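Local coordinates for 2,3,4,5-tetrahydropyridine-2,6-dicarboxylate N-succinyltransferase (Campylobacter jejuni, PDB 2RIJ), which probably catalyses succinyl transfer from succinyl-CoA to tetrahydrodipicolinate, the first step of the succinylase route to diaminopimelate and lysine, at residues Leu12-Tyr22 and Phe57-Met68; Glu353-His361 and Ile372-Val380. All blocks are in the same frame, centred on the assembly; numbering follows the deposited sequence. Where two conformers were deposited one is given.

Overall arrangement
The two contacts sit on opposite sides of the chain's centre, with their own centres about 54 Å apart and their nearest atoms about 35 Å apart. Interaction 1 comes first along the chain and packs helix 6-17 and the turn after it against helix 57-69, in the N-terminal region. Interaction 2 joins strand 360-364 to strand 371-375 and the short helix 377-380, close to the C-terminus. Between them run the short parallel strands of the left-handed beta-helix built from hexapeptide repeats, and the two contacts share no helix, strand or sheet. Only interaction 2 lies near residues predicted to bind succinyl-CoA; interaction 1 is packing away from those sites.

Interaction 1. Residues Leu12-Tyr22 and Phe57-Met68; sequences LIKQIEQKSGY and FGSAAIMLEAFM
Three groups hold one water between the segments: it donates to E17 OE2 and to the F57 carbonyl and accepts from the Y22 hydroxyl. Y22 reaches it with its ring anti to the backbone N (chi1 -173°), and on the way its OH passes 3.3 Å from A61 CA. L64 CD1 lies 3.6 Å from the same Y22 OH, and the methyl CE of M68, here selenomethionine, comes in at the ring edge. At the other flank K19 makes a salt bridge to E65, NZ to OE1 2.7 Å, on the syn side of the carboxylate. E65 bends at chi2 (67°) to bring that carboxylate across the extended lysine. Between these two polar edges I16 is a knob in the hole formed by A61, I62, E65 and M68: its CD1 rests 3.6 Å from E65 CB, while CG2 faces A61 and the M68 methyl. Further back along helix 6-17, L12 CD2 touches I62 CD1 at 3.6 Å, and I13, modelled in two conformers, packs over G58. The axes of segments 12-17 and 57-68 pass 9.5 Å apart at 63°, a steeply crossed helix pair with one knob-into-hole, I16, in the N-terminal region of this succinyltransferase.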
# COMPACT_ATOMS: atom_id res chain seq x y z
N LEU A 12 -9.23 -78.40 8.63
CA LEU A 12 -7.86 -78.23 8.15
C LEU A 12 -7.36 -76.82 8.54
O LEU A 12 -6.23 -76.66 9.03
CB LEU A 12 -7.77 -78.44 6.63
CG LEU A 12 -6.39 -78.16 6.03
CD1 LEU A 12 -5.29 -79.00 6.70
CD2 LEU A 12 -6.39 -78.28 4.51
N ILE A 13 -8.16 -75.79 8.28
CA ILE A 13 -7.79 -74.41 8.61
C ILE A 13 -7.54 -74.29 10.12
O ILE A 13 -6.58 -73.66 10.54
CB ILE A 13 -8.88 -73.41 8.16
CG1 ILE A 13 -9.10 -73.44 6.63
CG2 ILE A 13 -8.54 -71.97 8.61
CD1 ILE A 13 -7.84 -73.49 5.80
N LYS A 14 -8.39 -74.93 10.93
CA LYS A 14 -8.21 -74.92 12.39
C LYS A 14 -6.88 -75.57 12.77
O LYS A 14 -6.13 -75.02 13.58
CB LYS A 14 -9.37 -75.65 13.10
CG LYS A 14 -9.34 -75.56 14.63
N GLN A 15 -6.55 -76.70 12.17
CA GLN A 15 -5.25 -77.32 12.44
C GLN A 15 -4.05 -76.45 12.06
O GLN A 15 -3.05 -76.39 12.79
CB GLN A 15 -5.14 -78.69 11.76
CG GLN A 15 -6.01 -79.71 12.40
CD GLN A 15 -5.95 -81.06 11.72
OE1 GLN A 15 -5.31 -81.24 10.67
NE2 GLN A 15 -6.66 -82.03 12.31
N ILE A 16 -4.12 -75.81 10.90
CA ILE A 16 -3.05 -74.95 10.44
C ILE A 16 -2.85 -73.78 11.41
O ILE A 16 -1.72 -73.47 11.84
CB ILE A 16 -3.35 -74.41 9.02
CG1 ILE A 16 -3.35 -75.56 8.00
CG2 ILE A 16 -2.34 -73.29 8.61
CD1 ILE A 16 -4.05 -75.20 6.67
N GLU A 17 -3.97 -73.15 11.79
CA GLU A 17 -3.94 -71.91 12.54
C GLU A 17 -3.54 -72.19 13.99
O GLU A 17 -3.15 -71.27 14.69
CB GLU A 17 -5.28 -71.15 12.44
CG GLU A 17 -5.56 -70.53 11.08
CD GLU A 17 -6.90 -69.76 10.98
OE1 GLU A 17 -7.74 -69.96 11.88
OE2 GLU A 17 -7.08 -68.95 10.02
N GLN A 18 -3.63 -73.45 14.42
CA GLN A 18 -3.18 -73.85 15.75
C GLN A 18 -1.70 -74.26 15.75
O GLN A 18 -1.14 -74.65 16.78
CB GLN A 18 -4.08 -74.96 16.32
CG GLN A 18 -3.76 -76.37 15.84
CD GLN A 18 -4.77 -77.44 16.26
OE1 GLN A 18 -4.50 -78.64 16.11
NE2 GLN A 18 -5.92 -77.03 16.80
N LYS A 19 -1.04 -74.16 14.60
CA LYS A 19 0.39 -74.41 14.57
C LYS A 19 1.08 -73.33 15.38
O LYS A 19 0.56 -72.22 15.56
CB LYS A 19 0.95 -74.42 13.14
CG LYS A 19 0.66 -75.71 12.37
CD LYS A 19 1.18 -75.63 10.92
CE LYS A 19 1.23 -76.99 10.26
NZ LYS A 19 2.30 -77.11 9.22
N SER A 20 2.28 -73.66 15.85
CA SER A 20 2.97 -72.86 16.85
C SER A 20 3.42 -71.55 16.24
O SER A 20 4.11 -71.53 15.22
CB SER A 20 4.17 -73.63 17.41
OG SER A 20 4.79 -72.94 18.50
N GLY A 21 3.01 -70.46 16.89
CA GLY A 21 3.36 -69.13 16.44
C GLY A 21 2.61 -68.65 15.20
O GLY A 21 2.87 -67.54 14.73
N TYR A 22 1.69 -69.45 14.68
CA TYR A 22 0.88 -69.02 13.53
C TYR A 22 0.27 -67.64 13.79
O TYR A 22 -0.20 -67.37 14.89
CB TYR A 22 -0.20 -70.04 13.18
CG TYR A 22 -0.90 -69.69 11.90
CD1 TYR A 22 -1.98 -68.81 11.89
CD2 TYR A 22 -0.46 -70.19 10.69
CE1 TYR A 22 -2.61 -68.44 10.68
CE2 TYR A 22 -1.08 -69.84 9.49
CZ TYR A 22 -2.17 -68.97 9.50
OH TYR A 22 -2.76 -68.65 8.31
N PHE A 57 -9.02 -65.42 5.47
CA PHE A 57 -7.89 -65.91 6.25
C PHE A 57 -7.68 -67.42 6.01
O PHE A 57 -6.56 -67.88 6.06
CB PHE A 57 -8.06 -65.64 7.73
CG PHE A 57 -8.17 -64.18 8.08
CD1 PHE A 57 -7.06 -63.35 8.04
CD2 PHE A 57 -9.39 -63.65 8.45
CE1 PHE A 57 -7.17 -62.02 8.35
CE2 PHE A 57 -9.49 -62.30 8.78
CZ PHE A 57 -8.37 -61.49 8.74
N GLY A 58 -8.76 -68.15 5.74
CA GLY A 58 -8.67 -69.58 5.39
C GLY A 58 -7.82 -69.80 4.15
O GLY A 58 -6.95 -70.67 4.12
N SER A 59 -8.02 -68.97 3.14
CA SER A 59 -7.24 -69.06 1.91
C SER A 59 -5.76 -68.80 2.16
O SER A 59 -4.92 -69.50 1.65
CB SER A 59 -7.84 -68.15 0.80
OG SER A 59 -9.22 -68.48 0.56
N ALA A 60 -5.45 -67.82 3.01
CA ALA A 60 -4.07 -67.50 3.39
C ALA A 60 -3.45 -68.71 4.13
O ALA A 60 -2.31 -69.07 3.88
CB ALA A 60 -4.06 -66.25 4.27
N ALA A 61 -4.23 -69.35 4.99
CA ALA A 61 -3.77 -70.50 5.78
C ALA A 61 -3.36 -71.65 4.85
O ALA A 61 -2.32 -72.27 5.07
CB ALA A 61 -4.85 -70.97 6.74
N ILE A 62 -4.17 -71.90 3.81
CA ILE A 62 -3.90 -72.97 2.84
C ILE A 62 -2.60 -72.67 2.13
O ILE A 62 -1.80 -73.56 1.97
CB ILE A 62 -5.06 -73.17 1.80
CG1 ILE A 62 -6.36 -73.64 2.47
CG2 ILE A 62 -4.64 -74.13 0.70
CD1 ILE A 62 -6.21 -74.89 3.42
N MSE A 63 -2.35 -71.42 1.75
CA MSE A 63 -1.13 -71.03 1.03
C MSE A 63 0.11 -71.16 1.89
O MSE A 63 1.13 -71.68 1.47
CB MSE A 63 -1.19 -69.57 0.57
CG MSE A 63 -2.22 -69.27 -0.48
SE MSE A 63 -2.17 -70.47 -2.02
CE MSE A 63 -0.24 -70.63 -2.35
N LEU A 64 0.02 -70.65 3.12
CA LEU A 64 1.12 -70.76 4.08
C LEU A 64 1.42 -72.23 4.36
O LEU A 64 2.60 -72.64 4.45
CB LEU A 64 0.77 -70.02 5.37
CG LEU A 64 0.74 -68.49 5.19
CD1 LEU A 64 0.14 -67.84 6.42
CD2 LEU A 64 2.15 -67.96 4.85
N GLU A 65 0.37 -73.03 4.52
CA GLU A 65 0.56 -74.47 4.73
C GLU A 65 1.21 -75.19 3.52
O GLU A 65 1.94 -76.14 3.71
CB GLU A 65 -0.76 -75.11 5.11
CG GLU A 65 -0.70 -76.61 5.36
CD GLU A 65 0.12 -77.02 6.58
OE1 GLU A 65 0.50 -76.16 7.41
OE2 GLU A 65 0.35 -78.24 6.72
N ALA A 66 0.96 -74.74 2.30
CA ALA A 66 1.60 -75.34 1.15
C ALA A 66 3.13 -75.27 1.28
O ALA A 66 3.83 -76.20 0.95
CB ALA A 66 1.13 -74.67 -0.13
N PHE A 67 3.61 -74.15 1.80
CA PHE A 67 5.02 -73.91 1.99
C PHE A 67 5.52 -74.70 3.18
O PHE A 67 6.54 -75.37 3.08
CB PHE A 67 5.27 -72.42 2.21
CG PHE A 67 5.02 -71.57 0.99
CD1 PHE A 67 5.72 -71.76 -0.16
CD2 PHE A 67 4.10 -70.55 1.04
CE1 PHE A 67 5.49 -70.98 -1.28
CE2 PHE A 67 3.87 -69.72 -0.10
CZ PHE A 67 4.56 -69.97 -1.24
N MSE A 68 4.79 -74.64 4.29
CA MSE A 68 5.21 -75.36 5.49
C MSE A 68 5.27 -76.86 5.25
O MSE A 68 6.19 -77.52 5.75
CB MSE A 68 4.30 -75.05 6.65
CG MSE A 68 4.49 -73.62 7.15
SE MSE A 68 3.47 -73.25 8.78
CE MSE A 68 1.64 -72.94 8.06
O HOH W 1 -5.26 -67.67 8.45

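Interaction 2. Residues Glu353-His361 and Ile372-Val380; sequences ELKGLNGLH and IVALNKKAV
L354 makes the first touch, its CD1 meeting V373 CG1 tip to tip at 3.9 Å; F327 of strand 326-329 packs against both side chains. A type II turn from L354 to L357, with G356 at positive phi, then swings the chain round to G359. There the carbonyl takes over: G359 O accepts from N376 N at 2.8 Å, an almost straight bond (176° at the hydrogen) whose donor is tilted from the carbonyl plane. G359 also has a positive phi, and its CA lies 3.6 Å from A379 CB, so the short, weakly bonded helix at about 377-380 sits close against bare backbone. N376 is the N-cap of that helix, its OD1 taking a weak bond from K378 N, while its ND2 donates to the N312 carbonyl. L360 and L375 form a non-hydrogen-bonded antiparallel pair. The side chain of L360 leans obliquely on V373, CD2 to CG2 3.8 Å, and it also touches L335 of helix 332-338. These residues belong to the beta hairpin of strands 360-364 and 371-375, next to strand 314-315 at the C-terminal end of the left-handed beta-helix. H361 pairs with A374 through two backbone bonds, H361 N to A374 O at 2.8 Å and A374 N to H361 O at 2.9 Å. With CG anti to the backbone N (chi1 -175°), the H361 ring is carried out to two partners. ND1 is hydrogen-bonded at 2.9 Å to a water, and that water accepts from K377 N, tying the ring to the start of the helix. NE2 is hydrogen-bonded to D316 OD1, so bonds at both ring nitrogens hold the ring's rotation; D316 is predicted to bind succinyl-CoA.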
# COMPACT_ATOMS: atom_id res chain seq x y z
N GLU A 353 -0.90 -20.65 11.16
CA GLU A 353 -1.83 -20.48 12.25
C GLU A 353 -3.24 -20.79 11.86
O GLU A 353 -4.04 -21.09 12.72
CB GLU A 353 -1.81 -19.06 12.79
CG GLU A 353 -0.44 -18.61 13.26
CD GLU A 353 -0.50 -17.19 13.80
OE1 GLU A 353 -0.87 -17.04 14.99
OE2 GLU A 353 -0.20 -16.24 13.04
N LEU A 354 -3.56 -20.65 10.56
CA LEU A 354 -4.93 -20.79 10.08
C LEU A 354 -5.25 -22.20 9.61
O LEU A 354 -6.33 -22.46 9.10
CB LEU A 354 -5.16 -19.85 8.91
CG LEU A 354 -4.99 -18.36 9.20
CD1 LEU A 354 -4.80 -17.54 7.88
CD2 LEU A 354 -6.19 -17.87 10.12
N LYS A 355 -4.33 -23.13 9.83
CA LYS A 355 -4.47 -24.43 9.25
C LYS A 355 -5.73 -25.15 9.76
O LYS A 355 -6.10 -25.07 10.95
CB LYS A 355 -3.23 -25.24 9.53
CG LYS A 355 -3.01 -25.58 10.98
CD LYS A 355 -1.74 -26.43 11.05
CE LYS A 355 -1.61 -27.13 12.36
NZ LYS A 355 -0.98 -26.21 13.29
N GLY A 356 -6.39 -25.82 8.83
CA GLY A 356 -7.52 -26.67 9.16
C GLY A 356 -8.82 -25.93 9.38
O GLY A 356 -9.84 -26.56 9.54
N LEU A 357 -8.84 -24.60 9.36
CA LEU A 357 -10.10 -23.87 9.62
C LEU A 357 -11.09 -23.99 8.46
O LEU A 357 -10.68 -24.13 7.30
CB LEU A 357 -9.84 -22.41 9.95
CG LEU A 357 -8.91 -22.15 11.14
CD1 LEU A 357 -8.61 -20.67 11.28
CD2 LEU A 357 -9.53 -22.73 12.45
N ASN A 358 -12.38 -23.87 8.77
CA ASN A 358 -13.44 -23.96 7.75
C ASN A 358 -13.89 -22.62 7.24
O ASN A 358 -13.91 -21.62 8.00
CB ASN A 358 -14.69 -24.65 8.38
CG ASN A 358 -14.36 -25.97 8.99
OD1 ASN A 358 -13.83 -26.89 8.34
ND2 ASN A 358 -14.65 -26.09 10.27
N GLY A 359 -14.34 -22.57 5.99
CA GLY A 359 -14.96 -21.36 5.46
C GLY A 359 -14.04 -20.20 5.12
O GLY A 359 -14.50 -19.07 4.97
N LEU A 360 -12.74 -20.46 5.00
CA LEU A 360 -11.76 -19.43 4.70
C LEU A 360 -11.75 -19.09 3.21
O LEU A 360 -11.89 -19.95 2.33
CB LEU A 360 -10.34 -19.84 5.10
CG LEU A 360 -10.07 -20.25 6.56
CD1 LEU A 360 -8.57 -20.51 6.76
CD2 LEU A 360 -10.50 -19.15 7.50
N HIS A 361 -11.54 -17.83 2.95
CA HIS A 361 -11.40 -17.34 1.59
C HIS A 361 -10.12 -16.53 1.53
O HIS A 361 -10.04 -15.43 2.07
CB HIS A 361 -12.61 -16.53 1.16
CG HIS A 361 -12.57 -16.10 -0.28
ND1 HIS A 361 -13.63 -15.47 -0.88
CD2 HIS A 361 -11.64 -16.27 -1.25
CE1 HIS A 361 -13.33 -15.22 -2.14
NE2 HIS A 361 -12.14 -15.73 -2.40
N ILE A 372 -5.38 -11.17 2.08
CA ILE A 372 -6.53 -11.26 3.00
C ILE A 372 -6.96 -12.69 3.26
O ILE A 372 -6.94 -13.52 2.37
CB ILE A 372 -7.75 -10.42 2.48
CG1 ILE A 372 -7.49 -8.93 2.67
CG2 ILE A 372 -9.09 -10.84 3.16
CD1 ILE A 372 -8.30 -8.05 1.75
N VAL A 373 -7.37 -12.98 4.49
CA VAL A 373 -8.15 -14.16 4.78
C VAL A 373 -9.54 -13.67 5.25
O VAL A 373 -9.64 -12.85 6.18
CB VAL A 373 -7.49 -15.14 5.76
CG1 VAL A 373 -7.19 -14.48 7.17
CG2 VAL A 373 -8.37 -16.39 5.87
N ALA A 374 -10.59 -14.11 4.57
CA ALA A 374 -11.96 -13.61 4.77
C ALA A 374 -12.95 -14.79 4.82
O ALA A 374 -12.54 -15.95 4.74
CB ALA A 374 -12.34 -12.62 3.68
N LEU A 375 -14.25 -14.49 4.90
CA LEU A 375 -15.27 -15.52 4.87
C LEU A 375 -15.59 -15.93 3.44
O LEU A 375 -15.83 -15.09 2.57
CB LEU A 375 -16.56 -15.04 5.57
CG LEU A 375 -17.79 -15.94 5.53
CD1 LEU A 375 -17.65 -17.13 6.47
CD2 LEU A 375 -19.08 -15.10 5.79
N ASN A 376 -15.64 -17.22 3.21
CA ASN A 376 -16.26 -17.75 2.01
C ASN A 376 -17.77 -17.56 2.22
O ASN A 376 -18.38 -18.25 3.02
CB ASN A 376 -15.90 -19.20 1.82
CG ASN A 376 -16.71 -19.86 0.70
OD1 ASN A 376 -17.47 -19.18 -0.01
ND2 ASN A 376 -16.60 -21.18 0.58
N LYS A 377 -18.36 -16.62 1.50
CA LYS A 377 -19.78 -16.30 1.70
C LYS A 377 -20.67 -17.54 1.61
O LYS A 377 -21.54 -17.74 2.46
CB LYS A 377 -20.24 -15.21 0.73
CG LYS A 377 -19.34 -13.93 0.70
CD LYS A 377 -19.09 -13.28 2.08
CE LYS A 377 -18.00 -12.15 2.02
NZ LYS A 377 -16.58 -12.49 2.55
N LYS A 378 -20.40 -18.42 0.64
CA LYS A 378 -21.14 -19.71 0.55
C LYS A 378 -21.03 -20.65 1.79
O LYS A 378 -21.89 -21.52 1.97
CB LYS A 378 -20.75 -20.53 -0.70
CG LYS A 378 -20.53 -19.75 -2.00
CD LYS A 378 -21.47 -18.59 -2.18
N ALA A 379 -19.99 -20.49 2.62
CA ALA A 379 -19.74 -21.42 3.75
C ALA A 379 -20.69 -21.22 4.96
O ALA A 379 -20.93 -22.17 5.74
CB ALA A 379 -18.29 -21.35 4.21
N VAL A 380 -21.19 -19.99 5.14
CA VAL A 380 -22.21 -19.71 6.16
C VAL A 380 -23.48 -20.50 5.83
O VAL A 380 -24.02 -21.21 6.70
CB VAL A 380 -22.56 -18.21 6.27
CG1 VAL A 380 -23.76 -18.00 7.21
CG2 VAL A 380 -21.36 -17.45 6.77
O HOH W 2 -16.48 -15.36 -0.53